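Local structure of cytoplasmic export protein 1 (Saccharomyces cerevisiae, 3VWA) at residues K66-C71 with L120-N125; F126-L131 with W144-L149; H384-L389 with N418-F423; T395-T400 with V433-W438. The protein binds tRNA as part of the nuclear tRNA export machinery and may pass aminoacylated tRNAs from export receptors at the nuclear pore to the translation machinery. All blocks are in the same frame, centred on the assembly; numbering follows the deposited sequence.

Contact 1: residues K66-C71 with L120-N125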
loop_
_atom_site.group_PDB
_atom_site.type_symbol
_atom_site.label_atom_id
_atom_site.label_comp_id
_atom_site.label_asym_id
_atom_site.label_seq_id
_atom_site.Cartn_x
_atom_site.Cartn_y
_atom_site.Cartn_z
ATOM N N LYS A 66 -12.915 -3.323 29.823
ATOM C CA LYS A 66 -13.068 -2.385 28.711
ATOM C C LYS A 66 -11.849 -1.495 28.731
ATOM O O LYS A 66 -11.880 -0.365 29.253
ATOM C CB LYS A 66 -14.324 -1.506 28.877
ATOM C CG LYS A 66 -15.545 -1.985 28.103
ATOM C CD LYS A 66 -16.319 -3.014 28.904
ATOM C CE LYS A 66 -17.473 -3.578 28.091
ATOM N NZ LYS A 66 -17.604 -5.032 28.367
ATOM N N ILE A 67 -10.760 -2.015 28.189
ATOM C CA ILE A 67 -9.490 -1.332 28.342
ATOM C C ILE A 67 -9.003 -1.060 26.930
ATOM O O ILE A 67 -8.795 -1.981 26.138
ATOM C CB ILE A 67 -8.494 -2.160 29.188
ATOM C CG1 ILE A 67 -9.162 -2.686 30.457
ATOM C CG2 ILE A 67 -7.210 -1.379 29.490
ATOM C CD1 ILE A 67 -9.017 -1.794 31.667
ATOM N N PRO A 68 -8.919 0.222 26.576
ATOM C CA PRO A 68 -8.322 0.560 25.313
ATOM C C PRO A 68 -6.885 0.001 25.343
ATOM O O PRO A 68 -6.132 0.230 26.312
ATOM C CB PRO A 68 -8.277 2.097 25.354
ATOM C CG PRO A 68 -9.311 2.500 26.369
ATOM C CD PRO A 68 -9.387 1.398 27.346
ATOM N N GLY A 69 -6.508 -0.709 24.300
ATOM C CA GLY A 69 -5.210 -1.330 24.263
ATOM C C GLY A 69 -5.245 -2.840 24.353
ATOM O O GLY A 69 -4.325 -3.480 23.883
ATOM N N LEU A 70 -6.269 -3.422 24.988
ATOM C CA LEU A 70 -6.499 -4.874 24.809
ATOM C C LEU A 70 -7.139 -5.198 23.456
ATOM O O LEU A 70 -7.779 -4.348 22.843
ATOM C CB LEU A 70 -7.400 -5.446 25.909
ATOM C CG LEU A 70 -7.009 -5.212 27.357
ATOM C CD1 LEU A 70 -8.049 -5.952 28.197
ATOM C CD2 LEU A 70 -5.569 -5.664 27.645
ATOM N N CYS A 71 -6.971 -6.426 22.984
ATOM C CA CYS A 71 -7.766 -6.868 21.839
ATOM C C CYS A 71 -9.273 -6.604 22.125
ATOM O O CYS A 71 -9.798 -6.984 23.158
ATOM C CB CYS A 71 -7.510 -8.354 21.527
ATOM S SG CYS A 71 -5.805 -8.830 21.101
ATOM N N LEU A 120 -1.084 -0.493 29.647
ATOM C CA LEU A 120 -0.680 -0.864 31.012
ATOM C C LEU A 120 -0.980 0.247 32.034
ATOM O O LEU A 120 -1.109 -0.015 33.243
ATOM C CB LEU A 120 0.820 -1.249 31.026
ATOM C CG LEU A 120 1.139 -2.500 30.178
ATOM C CD1 LEU A 120 2.621 -2.650 29.834
ATOM C CD2 LEU A 120 0.601 -3.791 30.799
ATOM N N GLY A 121 -1.123 1.477 31.552
ATOM C CA GLY A 121 -1.627 2.578 32.397
ATOM C C GLY A 121 -3.120 2.443 32.739
ATOM O O GLY A 121 -3.536 2.742 33.856
ATOM N N PHE A 122 -3.924 1.989 31.781
ATOM C CA PHE A 122 -5.349 1.731 32.035
ATOM C C PHE A 122 -5.512 0.503 32.932
ATOM O O PHE A 122 -6.485 0.381 33.671
ATOM C CB PHE A 122 -6.106 1.557 30.735
ATOM C CG PHE A 122 -6.200 2.818 29.912
ATOM C CD1 PHE A 122 -6.672 4.008 30.471
ATOM C CD2 PHE A 122 -5.847 2.818 28.576
ATOM C CE1 PHE A 122 -6.767 5.179 29.709
ATOM C CE2 PHE A 122 -5.944 3.969 27.814
ATOM C CZ PHE A 122 -6.403 5.160 28.379
ATOM N N LEU A 123 -4.520 -0.377 32.903
ATOM C CA LEU A 123 -4.591 -1.610 33.654
ATOM C C LEU A 123 -4.052 -1.520 35.063
ATOM O O LEU A 123 -3.989 -2.539 35.764
ATOM C CB LEU A 123 -3.804 -2.681 32.907
ATOM C CG LEU A 123 -4.484 -3.435 31.771
ATOM C CD1 LEU A 123 -3.478 -4.430 31.205
ATOM C CD2 LEU A 123 -5.714 -4.185 32.274
ATOM N N LYS A 124 -3.651 -0.330 35.496
ATOM C CA LYS A 124 -2.797 -0.215 36.699
ATOM C C LYS A 124 -3.399 -0.747 38.009
ATOM O O LYS A 124 -2.653 -1.197 38.883
ATOM C CB LYS A 124 -2.282 1.220 36.891
ATOM C CG LYS A 124 -3.343 2.222 37.268
ATOM C CD LYS A 124 -2.663 3.556 37.539
ATOM C CE LYS A 124 -3.604 4.728 37.303
ATOM N NZ LYS A 124 -2.799 5.986 37.409
ATOM N N ASN A 125 -4.730 -0.681 38.125
ATOM C CA ASN A 125 -5.499 -1.305 39.211
ATOM C C ASN A 125 -5.544 -2.831 39.122
ATOM O O ASN A 125 -5.984 -3.492 40.081
ATOM C CB ASN A 125 -6.962 -0.806 39.200
ATOM C CG ASN A 125 -7.085 0.689 39.461
ATOM O OD1 ASN A 125 -6.244 1.287 40.120
ATOM N ND2 ASN A 125 -8.128 1.295 38.921
#
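Ile-67 and Phe-122 meet at their inner atoms: the branch methyl CG2 of Ile-67 presses on CB of Phe-122 at 3.4 Å, a snug fit made as the two side chains slide past each other in opposite directions. The other arm of Ile-67 runs on toward Leu-123, where its CD1 lies 4.1 Å from the CD2 methyl, while CG2 touches Leu-123 at CG. With CG2 anti to the backbone N and CG1 beside it (chi1 -47°), the two branches of Ile-67 serve both neighbours at once. Pro-68 lays CG over one face of the Phe-122 ring, and Pro-68 CB is 3.9 Å from ring atom CE2. Ile-67 to Leu-70 form a type II beta turn, closed by Leu-70 N bonding to Ile-67 O at 3.1 Å. This loop between helix 52-64 and strand 73-77 probably corresponds to the αC-β4 loop of protein kinases, which in that fold docks on the end of helix αE; helix 106-122 would then be αE. Trimming Ile-67 to an alanine is likely to leave a gap beside Leu-123 and deprive Phe-122 CB of its close neighbour. Leu-70 CD2 lies near Leu-123 CD1, and Leu-70 also touches Leu-146 of strand 144-146. With apolar carbon doing nearly all the work across the interface, shape rather than directed polar bonding appears to set how 66-71 fits against 120-125.

Contact 2: residues F126-L131 with W144-L149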
loop_
_atom_site.group_PDB
_atom_site.type_symbol
_atom_site.label_atom_id
_atom_site.label_comp_id
_atom_site.label_asym_id
_atom_site.label_seq_id
_atom_site.Cartn_x
_atom_site.Cartn_y
_atom_site.Cartn_z
ATOM N N PHE A 126 -5.134 -3.393 37.983
ATOM C CA PHE A 126 -5.179 -4.853 37.802
ATOM C C PHE A 126 -3.765 -5.410 37.797
ATOM O O PHE A 126 -2.801 -4.653 37.667
ATOM C CB PHE A 126 -5.892 -5.247 36.501
ATOM C CG PHE A 126 -7.368 -4.892 36.457
ATOM C CD1 PHE A 126 -8.318 -5.736 37.010
ATOM C CD2 PHE A 126 -7.813 -3.741 35.821
ATOM C CE1 PHE A 126 -9.670 -5.441 36.951
ATOM C CE2 PHE A 126 -9.178 -3.436 35.754
ATOM C CZ PHE A 126 -10.107 -4.293 36.320
ATOM N N VAL A 127 -3.639 -6.722 38.015
ATOM C CA VAL A 127 -2.401 -7.442 37.717
ATOM C C VAL A 127 -2.657 -8.171 36.422
ATOM O O VAL A 127 -3.768 -8.699 36.209
ATOM C CB VAL A 127 -2.045 -8.523 38.757
ATOM C CG1 VAL A 127 -0.593 -9.004 38.560
ATOM C CG2 VAL A 127 -2.237 -8.000 40.160
ATOM N N LEU A 128 -1.644 -8.212 35.563
ATOM C CA LEU A 128 -1.804 -8.857 34.261
ATOM C C LEU A 128 -1.134 -10.187 34.364
ATOM O O LEU A 128 -1.773 -11.206 34.163
ATOM C CB LEU A 128 -1.214 -8.019 33.116
ATOM C CG LEU A 128 -1.779 -8.136 31.677
ATOM C CD1 LEU A 128 -0.754 -7.804 30.604
ATOM C CD2 LEU A 128 -2.501 -9.457 31.348
ATOM N N GLY A 129 0.167 -10.159 34.655
ATOM C CA GLY A 129 0.905 -11.329 35.051
ATOM C C GLY A 129 1.445 -12.201 33.954
ATOM O O GLY A 129 2.340 -13.043 34.199
ATOM N N THR A 130 0.936 -11.990 32.740
ATOM C CA THR A 130 1.201 -12.868 31.597
ATOM C C THR A 130 2.035 -12.192 30.470
ATOM O O THR A 130 2.139 -12.747 29.368
ATOM C CB THR A 130 -0.134 -13.293 30.962
ATOM O OG1 THR A 130 -0.765 -12.102 30.440
ATOM C CG2 THR A 130 -1.098 -14.086 32.017
ATOM N N LEU A 131 2.576 -11.005 30.716
ATOM C CA LEU A 131 3.344 -10.265 29.674
ATOM C C LEU A 131 4.464 -11.092 29.036
ATOM O O LEU A 131 5.369 -11.557 29.711
ATOM C CB LEU A 131 3.982 -9.005 30.253
ATOM C CG LEU A 131 3.211 -7.700 30.352
ATOM C CD1 LEU A 131 3.895 -6.791 31.348
ATOM C CD2 LEU A 131 3.148 -6.974 29.020
ATOM N N TRP A 144 -0.371 -1.507 18.581
ATOM C CA TRP A 144 0.001 -2.712 19.330
ATOM C C TRP A 144 -1.009 -2.886 20.393
ATOM O O TRP A 144 -1.180 -1.978 21.194
ATOM C CB TRP A 144 1.401 -2.546 19.961
ATOM C CG TRP A 144 2.499 -2.540 18.919
ATOM C CD1 TRP A 144 2.355 -2.393 17.537
ATOM C CD2 TRP A 144 3.933 -2.674 19.148
ATOM N NE1 TRP A 144 3.551 -2.459 16.918
ATOM C CE2 TRP A 144 4.557 -2.627 17.826
ATOM C CE3 TRP A 144 4.746 -2.838 20.289
ATOM C CZ2 TRP A 144 5.959 -2.707 17.657
ATOM C CZ3 TRP A 144 6.161 -2.903 20.119
ATOM C CH2 TRP A 144 6.740 -2.845 18.823
ATOM N N VAL A 145 -1.650 -4.062 20.396
ATOM C CA VAL A 145 -2.668 -4.489 21.370
ATOM C C VAL A 145 -2.304 -5.793 22.185
ATOM O O VAL A 145 -1.463 -6.594 21.757
ATOM C CB VAL A 145 -4.082 -4.559 20.712
ATOM C CG1 VAL A 145 -4.584 -3.149 20.346
ATOM C CG2 VAL A 145 -4.100 -5.470 19.464
ATOM N N LEU A 146 -2.957 -6.003 23.336
ATOM C CA LEU A 146 -2.555 -7.040 24.277
ATOM C C LEU A 146 -3.596 -8.128 24.431
ATOM O O LEU A 146 -4.802 -7.885 24.450
ATOM C CB LEU A 146 -2.245 -6.452 25.662
ATOM C CG LEU A 146 -0.872 -5.773 25.783
ATOM C CD1 LEU A 146 -0.708 -5.025 27.117
ATOM C CD2 LEU A 146 0.267 -6.781 25.546
ATOM N N PHE A 147 -3.091 -9.339 24.494
ATOM C CA PHE A 147 -3.920 -10.470 24.713
ATOM C C PHE A 147 -3.434 -11.260 25.928
ATOM O O PHE A 147 -2.265 -11.166 26.323
ATOM C CB PHE A 147 -3.903 -11.361 23.492
ATOM C CG PHE A 147 -4.637 -12.633 23.688
ATOM C CD1 PHE A 147 -6.044 -12.649 23.655
ATOM C CD2 PHE A 147 -3.935 -13.828 23.959
ATOM C CE1 PHE A 147 -6.750 -13.839 23.846
ATOM C CE2 PHE A 147 -4.638 -15.019 24.155
ATOM C CZ PHE A 147 -6.046 -15.015 24.107
ATOM N N GLY A 148 -4.324 -12.061 26.509
ATOM C CA GLY A 148 -3.888 -13.018 27.529
ATOM C C GLY A 148 -4.211 -12.613 28.942
ATOM O O GLY A 148 -3.358 -12.134 29.716
ATOM N N LEU A 149 -5.433 -12.936 29.311
ATOM C CA LEU A 149 -6.047 -12.419 30.503
ATOM C C LEU A 149 -6.203 -13.580 31.527
ATOM O O LEU A 149 -6.903 -13.457 32.547
ATOM C CB LEU A 149 -7.378 -11.838 30.032
ATOM C CG LEU A 149 -7.625 -10.315 29.988
ATOM C CD1 LEU A 149 -6.380 -9.406 30.011
ATOM C CD2 LEU A 149 -8.592 -9.959 28.862
HETATM O O HOH W 1 -3.547 -12.416 32.809
HETATM O O HOH W 2 -0.278 -10.756 28.384
#
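The carbonyl oxygen of Gly-148 is gripped twice: Thr-130 OG1 donates to Gly-148 O at 2.7 Å, and a water donates to Gly-148 O at 3.1 Å. That water also donates to Leu-128 O. The pairing joins two loops of the kinase-like domain. By sequence and topology, 126-131 probably matches the catalytic loop of active kinases, and 146-148 the place where those enzymes carry the DFG motif; Thr-130 and Leu-146 would stand where the two aspartates are found. The Thr-130 bond meets Gly-148 O at a C=O...donor angle of 146°, with the hydroxyl tilted 17° from the carbonyl plane. A second water donates to OG1 of Thr-130 and, at 2.9 Å, to Phe-147 O, so direct and water-mediated bonds tie the loops together. Gly-148 has a positive phi, and a side chain there would crowd Thr-130 OG1. Alongside the polar link, Leu-128 brings its methyls over, CG lying opposite the backbone N (chi1 -153°): CD1 faces Leu-146 CD1, and CD2 reaches Leu-149 CD1 at 4.1 Å. Farther back, Asp-187 at the start of helix 186-198 accepts from the backbone N atoms of Leu-128 and Gly-129, much as the αF aspartate holds this loop in kinases. The CD2 methyl of Leu-128 also rests 3.3 Å from Gly-148 O.

Contact 3: residues H384-L389 with N418-F423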
loop_
_atom_site.group_PDB
_atom_site.type_symbol
_atom_site.label_atom_id
_atom_site.label_comp_id
_atom_site.label_asym_id
_atom_site.label_seq_id
_atom_site.Cartn_x
_atom_site.Cartn_y
_atom_site.Cartn_z
ATOM N N HIS A 384 -10.695 11.648 -19.944
ATOM C CA HIS A 384 -10.051 12.883 -19.417
ATOM C C HIS A 384 -8.596 12.833 -19.702
ATOM O O HIS A 384 -7.947 13.837 -20.065
ATOM C CB HIS A 384 -10.290 12.998 -17.903
ATOM C CG HIS A 384 -11.749 12.967 -17.527
ATOM N ND1 HIS A 384 -12.301 11.966 -16.806
ATOM C CD2 HIS A 384 -12.777 13.851 -17.823
ATOM C CE1 HIS A 384 -13.609 12.209 -16.641
ATOM N NE2 HIS A 384 -13.902 13.360 -17.263
ATOM N N PHE A 385 -8.041 11.639 -19.550
ATOM C CA PHE A 385 -6.649 11.450 -19.839
ATOM C C PHE A 385 -6.275 12.041 -21.207
ATOM O O PHE A 385 -5.296 12.793 -21.358
ATOM C CB PHE A 385 -6.348 9.973 -19.771
ATOM C CG PHE A 385 -5.097 9.584 -20.496
ATOM C CD1 PHE A 385 -3.841 9.703 -19.879
ATOM C CD2 PHE A 385 -5.173 9.105 -21.814
ATOM C CE1 PHE A 385 -2.680 9.332 -20.551
ATOM C CE2 PHE A 385 -4.020 8.717 -22.470
ATOM C CZ PHE A 385 -2.786 8.852 -21.841
ATOM N N ILE A 386 -7.084 11.705 -22.200
ATOM C CA ILE A 386 -6.747 11.967 -23.598
ATOM C C ILE A 386 -6.853 13.426 -23.994
ATOM O O ILE A 386 -6.132 13.874 -24.857
ATOM C CB ILE A 386 -7.597 11.044 -24.566
ATOM C CG1 ILE A 386 -6.926 10.929 -25.934
ATOM C CG2 ILE A 386 -9.077 11.419 -24.602
ATOM C CD1 ILE A 386 -5.551 10.298 -25.812
ATOM N N GLN A 387 -7.746 14.164 -23.353
ATOM C CA GLN A 387 -7.850 15.619 -23.549
ATOM C C GLN A 387 -6.532 16.261 -23.225
ATOM O O GLN A 387 -6.247 17.366 -23.695
ATOM C CB GLN A 387 -8.953 16.240 -22.662
ATOM C CG GLN A 387 -10.376 15.828 -23.009
ATOM C CD GLN A 387 -10.557 15.531 -24.495
ATOM O OE1 GLN A 387 -11.013 16.363 -25.264
ATOM N NE2 GLN A 387 -10.198 14.323 -24.900
ATOM N N GLY A 388 -5.715 15.589 -22.423
ATOM C CA GLY A 388 -4.330 16.108 -22.210
ATOM C C GLY A 388 -3.648 16.492 -23.532
ATOM O O GLY A 388 -2.774 17.374 -23.577
ATOM N N LEU A 389 -4.070 15.864 -24.632
ATOM C CA LEU A 389 -3.357 16.120 -25.917
ATOM C C LEU A 389 -3.679 17.454 -26.489
ATOM O O LEU A 389 -2.925 17.984 -27.318
ATOM C CB LEU A 389 -3.648 15.052 -26.988
ATOM C CG LEU A 389 -3.117 13.658 -26.737
ATOM C CD1 LEU A 389 -3.742 12.737 -27.793
ATOM C CD2 LEU A 389 -1.591 13.627 -26.808
ATOM N N ASN A 418 -10.795 3.820 -33.708
ATOM C CA ASN A 418 -11.516 4.872 -34.356
ATOM C C ASN A 418 -10.948 6.179 -33.880
ATOM O O ASN A 418 -10.396 6.925 -34.659
ATOM C CB ASN A 418 -13.024 4.755 -34.034
ATOM C CG ASN A 418 -13.883 5.751 -34.805
ATOM O OD1 ASN A 418 -13.595 6.948 -34.851
ATOM N ND2 ASN A 418 -14.969 5.261 -35.381
ATOM N N GLU A 419 -11.050 6.436 -32.588
ATOM C CA GLU A 419 -10.729 7.757 -32.070
ATOM C C GLU A 419 -9.221 8.007 -31.912
ATOM O O GLU A 419 -8.783 9.097 -32.216
ATOM C CB GLU A 419 -11.490 8.120 -30.758
ATOM C CG GLU A 419 -12.742 7.313 -30.380
ATOM C CD GLU A 419 -14.065 7.910 -30.857
ATOM O OE1 GLU A 419 -14.952 8.176 -30.004
ATOM O OE2 GLU A 419 -14.236 8.097 -32.084
ATOM N N LEU A 420 -8.444 7.020 -31.452
ATOM C CA LEU A 420 -7.006 7.252 -31.123
ATOM C C LEU A 420 -6.218 7.880 -32.248
ATOM O O LEU A 420 -5.499 8.886 -32.048
ATOM C CB LEU A 420 -6.285 5.969 -30.692
ATOM C CG LEU A 420 -5.412 6.193 -29.443
ATOM C CD1 LEU A 420 -4.246 5.238 -29.295
ATOM C CD2 LEU A 420 -4.921 7.615 -29.338
ATOM N N LEU A 421 -6.326 7.282 -33.422
ATOM C CA LEU A 421 -5.598 7.811 -34.567
ATOM C C LEU A 421 -6.062 9.205 -35.028
ATOM O O LEU A 421 -5.255 9.917 -35.656
ATOM C CB LEU A 421 -5.660 6.863 -35.755
ATOM C CG LEU A 421 -5.008 5.501 -35.515
ATOM C CD1 LEU A 421 -5.574 4.452 -36.460
ATOM C CD2 LEU A 421 -3.503 5.684 -35.671
ATOM N N ARG A 422 -7.330 9.581 -34.762
ATOM C CA ARG A 422 -7.800 10.971 -35.075
ATOM C C ARG A 422 -7.052 11.980 -34.219
ATOM O O ARG A 422 -6.643 13.035 -34.712
ATOM C CB ARG A 422 -9.326 11.157 -34.909
ATOM C CG ARG A 422 -10.161 10.305 -35.890
ATOM C CD ARG A 422 -11.659 10.361 -35.554
ATOM N NE ARG A 422 -12.373 9.243 -36.203
ATOM C CZ ARG A 422 -13.005 9.300 -37.385
ATOM N NH1 ARG A 422 -13.001 10.402 -38.084
ATOM N NH2 ARG A 422 -13.626 8.235 -37.881
ATOM N N PHE A 423 -6.818 11.627 -32.952
ATOM C CA PHE A 423 -5.998 12.456 -32.069
ATOM C C PHE A 423 -4.552 12.535 -32.586
ATOM O O PHE A 423 -3.949 13.613 -32.607
ATOM C CB PHE A 423 -5.982 11.883 -30.642
ATOM C CG PHE A 423 -7.242 12.128 -29.845
ATOM C CD1 PHE A 423 -8.169 11.083 -29.638
ATOM C CD2 PHE A 423 -7.485 13.370 -29.268
ATOM C CE1 PHE A 423 -9.343 11.266 -28.891
ATOM C CE2 PHE A 423 -8.660 13.585 -28.525
ATOM C CZ PHE A 423 -9.596 12.541 -28.335
#
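Ile-386 sets CG1 over the face of the Phe-423 ring: this carbon sits 3.8 Å from the ring centroid and only 7° off the ring normal, a CH-pi contact almost exactly above the centre. With CG1 anti to the backbone N (chi1 -159°), this carbon is carried out toward helix 413-427. CG2 of the same residue reaches the far end of the ring, 3.9 Å from Phe-423 CZ, and CD1 extends to a looser touch with Leu-420 CD2 at 4.5 Å. Leu-389 comes in at the root of the phenylalanine, its CD1 methyl 3.7 Å from Phe-423 CB. Gln-387 starts out pointing away from the other helix, yet a bend at chi2 folds the amide back, leaving NE2 3.9 Å from Phe-423 CZ. That amide is steeply turned against the ring, the planes being 78° apart. Phe-423 is thus held at its base, over a face and near CZ. Behind the contact, Leu-389 also meets Leu-401 and Leu-420 meets Ile-404, so helix 394-407, which lies between the two helices in sequence, shares the same apolar core. Residues 384-389 belong to the first annotated HEAT repeat, and 418-423 straddles its end; apolar packing of this kind between stacked helices is characteristic of a HEAT solenoid.

Contact 4: residues T395-T400 with V433-W438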
loop_
_atom_site.group_PDB
_atom_site.type_symbol
_atom_site.label_atom_id
_atom_site.label_comp_id
_atom_site.label_asym_id
_atom_site.label_seq_id
_atom_site.Cartn_x
_atom_site.Cartn_y
_atom_site.Cartn_z
ATOM N N THR A 395 4.094 20.750 -22.827
ATOM C CA THR A 395 4.693 19.682 -22.004
ATOM C C THR A 395 3.613 18.707 -21.476
ATOM O O THR A 395 3.857 17.461 -21.391
ATOM C CB THR A 395 5.617 20.254 -20.908
ATOM O OG1 THR A 395 4.869 21.212 -20.162
ATOM C CG2 THR A 395 6.749 21.004 -21.528
ATOM N N LEU A 396 2.416 19.221 -21.160
ATOM C CA LEU A 396 1.339 18.286 -20.797
ATOM C C LEU A 396 0.940 17.455 -22.036
ATOM O O LEU A 396 0.748 16.227 -21.937
ATOM C CB LEU A 396 0.110 18.978 -20.210
ATOM C CG LEU A 396 -0.574 18.370 -18.975
ATOM C CD1 LEU A 396 -2.085 18.509 -19.007
ATOM C CD2 LEU A 396 -0.186 16.923 -18.701
ATOM N N ARG A 397 0.823 18.107 -23.191
ATOM C CA ARG A 397 0.521 17.360 -24.442
ATOM C C ARG A 397 1.561 16.304 -24.749
ATOM O O ARG A 397 1.195 15.149 -24.983
ATOM C CB ARG A 397 0.403 18.287 -25.643
ATOM C CG ARG A 397 -0.535 19.433 -25.399
ATOM C CD ARG A 397 -1.024 20.020 -26.712
ATOM N NE ARG A 397 0.028 20.550 -27.591
ATOM C CZ ARG A 397 0.542 21.785 -27.494
ATOM N NH1 ARG A 397 0.160 22.618 -26.518
ATOM N NH2 ARG A 397 1.450 22.211 -28.352
ATOM N N LEU A 398 2.841 16.671 -24.728
ATOM C CA LEU A 398 3.913 15.678 -24.923
ATOM C C LEU A 398 3.825 14.540 -23.907
ATOM O O LEU A 398 3.811 13.390 -24.268
ATOM C CB LEU A 398 5.309 16.300 -24.851
ATOM C CG LEU A 398 6.519 15.371 -25.146
ATOM C CD1 LEU A 398 6.472 14.818 -26.557
ATOM C CD2 LEU A 398 7.870 16.084 -24.889
ATOM N N GLN A 399 3.741 14.849 -22.622
ATOM C CA GLN A 399 3.671 13.732 -21.684
ATOM C C GLN A 399 2.444 12.869 -21.884
ATOM O O GLN A 399 2.539 11.650 -21.712
ATOM C CB GLN A 399 3.799 14.141 -20.223
ATOM C CG GLN A 399 5.155 14.740 -19.881
ATOM C CD GLN A 399 6.311 13.813 -20.224
ATOM O OE1 GLN A 399 7.021 14.078 -21.148
ATOM N NE2 GLN A 399 6.487 12.724 -19.472
ATOM N N THR A 400 1.284 13.470 -22.179
ATOM C CA THR A 400 0.107 12.646 -22.424
ATOM C C THR A 400 0.488 11.721 -23.588
ATOM O O THR A 400 0.315 10.528 -23.518
ATOM C CB THR A 400 -1.141 13.486 -22.769
ATOM O OG1 THR A 400 -1.379 14.490 -21.759
ATOM C CG2 THR A 400 -2.360 12.620 -22.869
ATOM N N VAL A 433 7.700 20.781 -32.159
ATOM C CA VAL A 433 8.464 19.814 -32.944
ATOM C C VAL A 433 8.632 18.508 -32.171
ATOM O O VAL A 433 8.624 17.397 -32.749
ATOM C CB VAL A 433 9.840 20.383 -33.403
ATOM C CG1 VAL A 433 10.756 20.652 -32.207
ATOM C CG2 VAL A 433 10.536 19.434 -34.384
ATOM N N GLU A 434 8.768 18.639 -30.857
ATOM C CA GLU A 434 8.961 17.477 -30.013
ATOM C C GLU A 434 7.715 16.509 -30.085
ATOM O O GLU A 434 7.858 15.287 -30.213
ATOM C CB GLU A 434 9.373 17.938 -28.626
ATOM C CG GLU A 434 10.016 16.883 -27.739
ATOM C CD GLU A 434 11.342 16.358 -28.277
ATOM O OE1 GLU A 434 12.028 17.098 -29.032
ATOM O OE2 GLU A 434 11.704 15.207 -27.943
ATOM N N ILE A 435 6.531 17.091 -30.118
ATOM C CA ILE A 435 5.286 16.378 -30.184
ATOM C C ILE A 435 5.131 15.755 -31.537
ATOM O O ILE A 435 4.710 14.601 -31.626
ATOM C CB ILE A 435 4.074 17.303 -29.855
ATOM C CG1 ILE A 435 4.132 17.728 -28.387
ATOM C CG2 ILE A 435 2.735 16.596 -30.145
ATOM C CD1 ILE A 435 3.020 18.697 -27.950
ATOM N N ARG A 436 5.461 16.505 -32.596
ATOM C CA ARG A 436 5.526 15.919 -33.959
ATOM C C ARG A 436 6.442 14.711 -34.104
ATOM O O ARG A 436 6.037 13.705 -34.726
ATOM C CB ARG A 436 5.785 16.965 -35.064
ATOM C CG ARG A 436 4.745 18.136 -34.984
ATOM C CD ARG A 436 4.617 18.939 -36.248
ATOM N NE ARG A 436 5.922 19.439 -36.730
ATOM C CZ ARG A 436 6.557 20.526 -36.286
ATOM N NH1 ARG A 436 7.724 20.853 -36.849
ATOM N NH2 ARG A 436 6.038 21.290 -35.310
ATOM N N THR A 437 7.648 14.819 -33.542
ATOM C CA THR A 437 8.667 13.761 -33.542
ATOM C C THR A 437 8.103 12.518 -32.823
ATOM O O THR A 437 8.104 11.399 -33.384
ATOM C CB THR A 437 9.985 14.270 -32.882
ATOM O OG1 THR A 437 10.418 15.477 -33.540
ATOM C CG2 THR A 437 11.145 13.239 -32.967
ATOM N N TRP A 438 7.581 12.711 -31.611
ATOM C CA TRP A 438 7.096 11.597 -30.804
ATOM C C TRP A 438 5.827 10.980 -31.384
ATOM O O TRP A 438 5.634 9.766 -31.258
ATOM C CB TRP A 438 6.896 11.984 -29.335
ATOM C CG TRP A 438 8.149 11.820 -28.529
ATOM C CD1 TRP A 438 9.103 12.787 -28.245
ATOM C CD2 TRP A 438 8.680 10.591 -27.963
ATOM N NE1 TRP A 438 10.145 12.262 -27.525
ATOM C CE2 TRP A 438 9.968 10.946 -27.343
ATOM C CE3 TRP A 438 8.264 9.262 -27.942
ATOM C CZ2 TRP A 438 10.749 10.010 -26.693
ATOM C CZ3 TRP A 438 9.076 8.323 -27.292
ATOM C CH2 TRP A 438 10.286 8.687 -26.691
#
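Helices 394-407 and 433-446 run nearly parallel here, their local axes 9.6 Å apart at an angle of 11°, and Leu-398 faces Ile-435 with CA atoms 5.5 Å apart. Ile-435 carries CD1 into the crook of Arg-397, where the methyl touches both CB and NE at 3.5 Å; the two side chains cross at about a right angle. Its CG1 packs on Leu-398 CB at 4.0 Å. Leu-398 has CG set opposite the backbone N (chi1 -176°), which spreads its two methyls over the neighbouring helix: CD2 meets the aliphatic CG of Glu-434 at 3.7 Å, and CD1 meets Trp-438 CD1, also at 3.7 Å. Parallel stacking of this kind is characteristic of a HEAT solenoid, as is an Arg-Asp link between neighbouring repeats; Arg-397 forms a salt bridge with Asp-430 and donates to Asp-391 O. The guanidinium is thereby fixed while its CB and NE accommodate the isoleucine. Were Ile-435 an alanine, a gap would probably open between Arg-397 and Leu-398, leaving the arginine stem without its apolar support. Glu-434 turns its carboxylate on to Lys-475 of helix 474-487. Within each helix a threonine returns its hydroxyl to the backbone: Thr-400 OG1 to Leu-396 O, and Thr-437 OG1 to Val-433 O at 2.7 Å, above the carbonyl plane and on the face opposite the backbone N-H.

Contacts 1 and 2 sit together in the kinase-like domain, their centres 8 Å apart, and join directly: Gly-69 O probably bonds Leu-146 N, and Cys-71 N the carbonyl of Leu-146. Contacts 3 and 4 lie in the HEAT region on the other side of the chain's centre, with centres 59 to 62 Å from those of contacts 1 and 2; contact 3 joins helix 374-387 with 413-427, contact 4 joins 394-407 with 433-446. Contact 2 is buried and tied by one direct hydrogen bond and two bridging waters, whereas contact 1 is apolar and reaches the surface at Phe-122. Contact 3 is buried packing round a ring; contact 4, partly buried, adds ionic partners around its aliphatic seam.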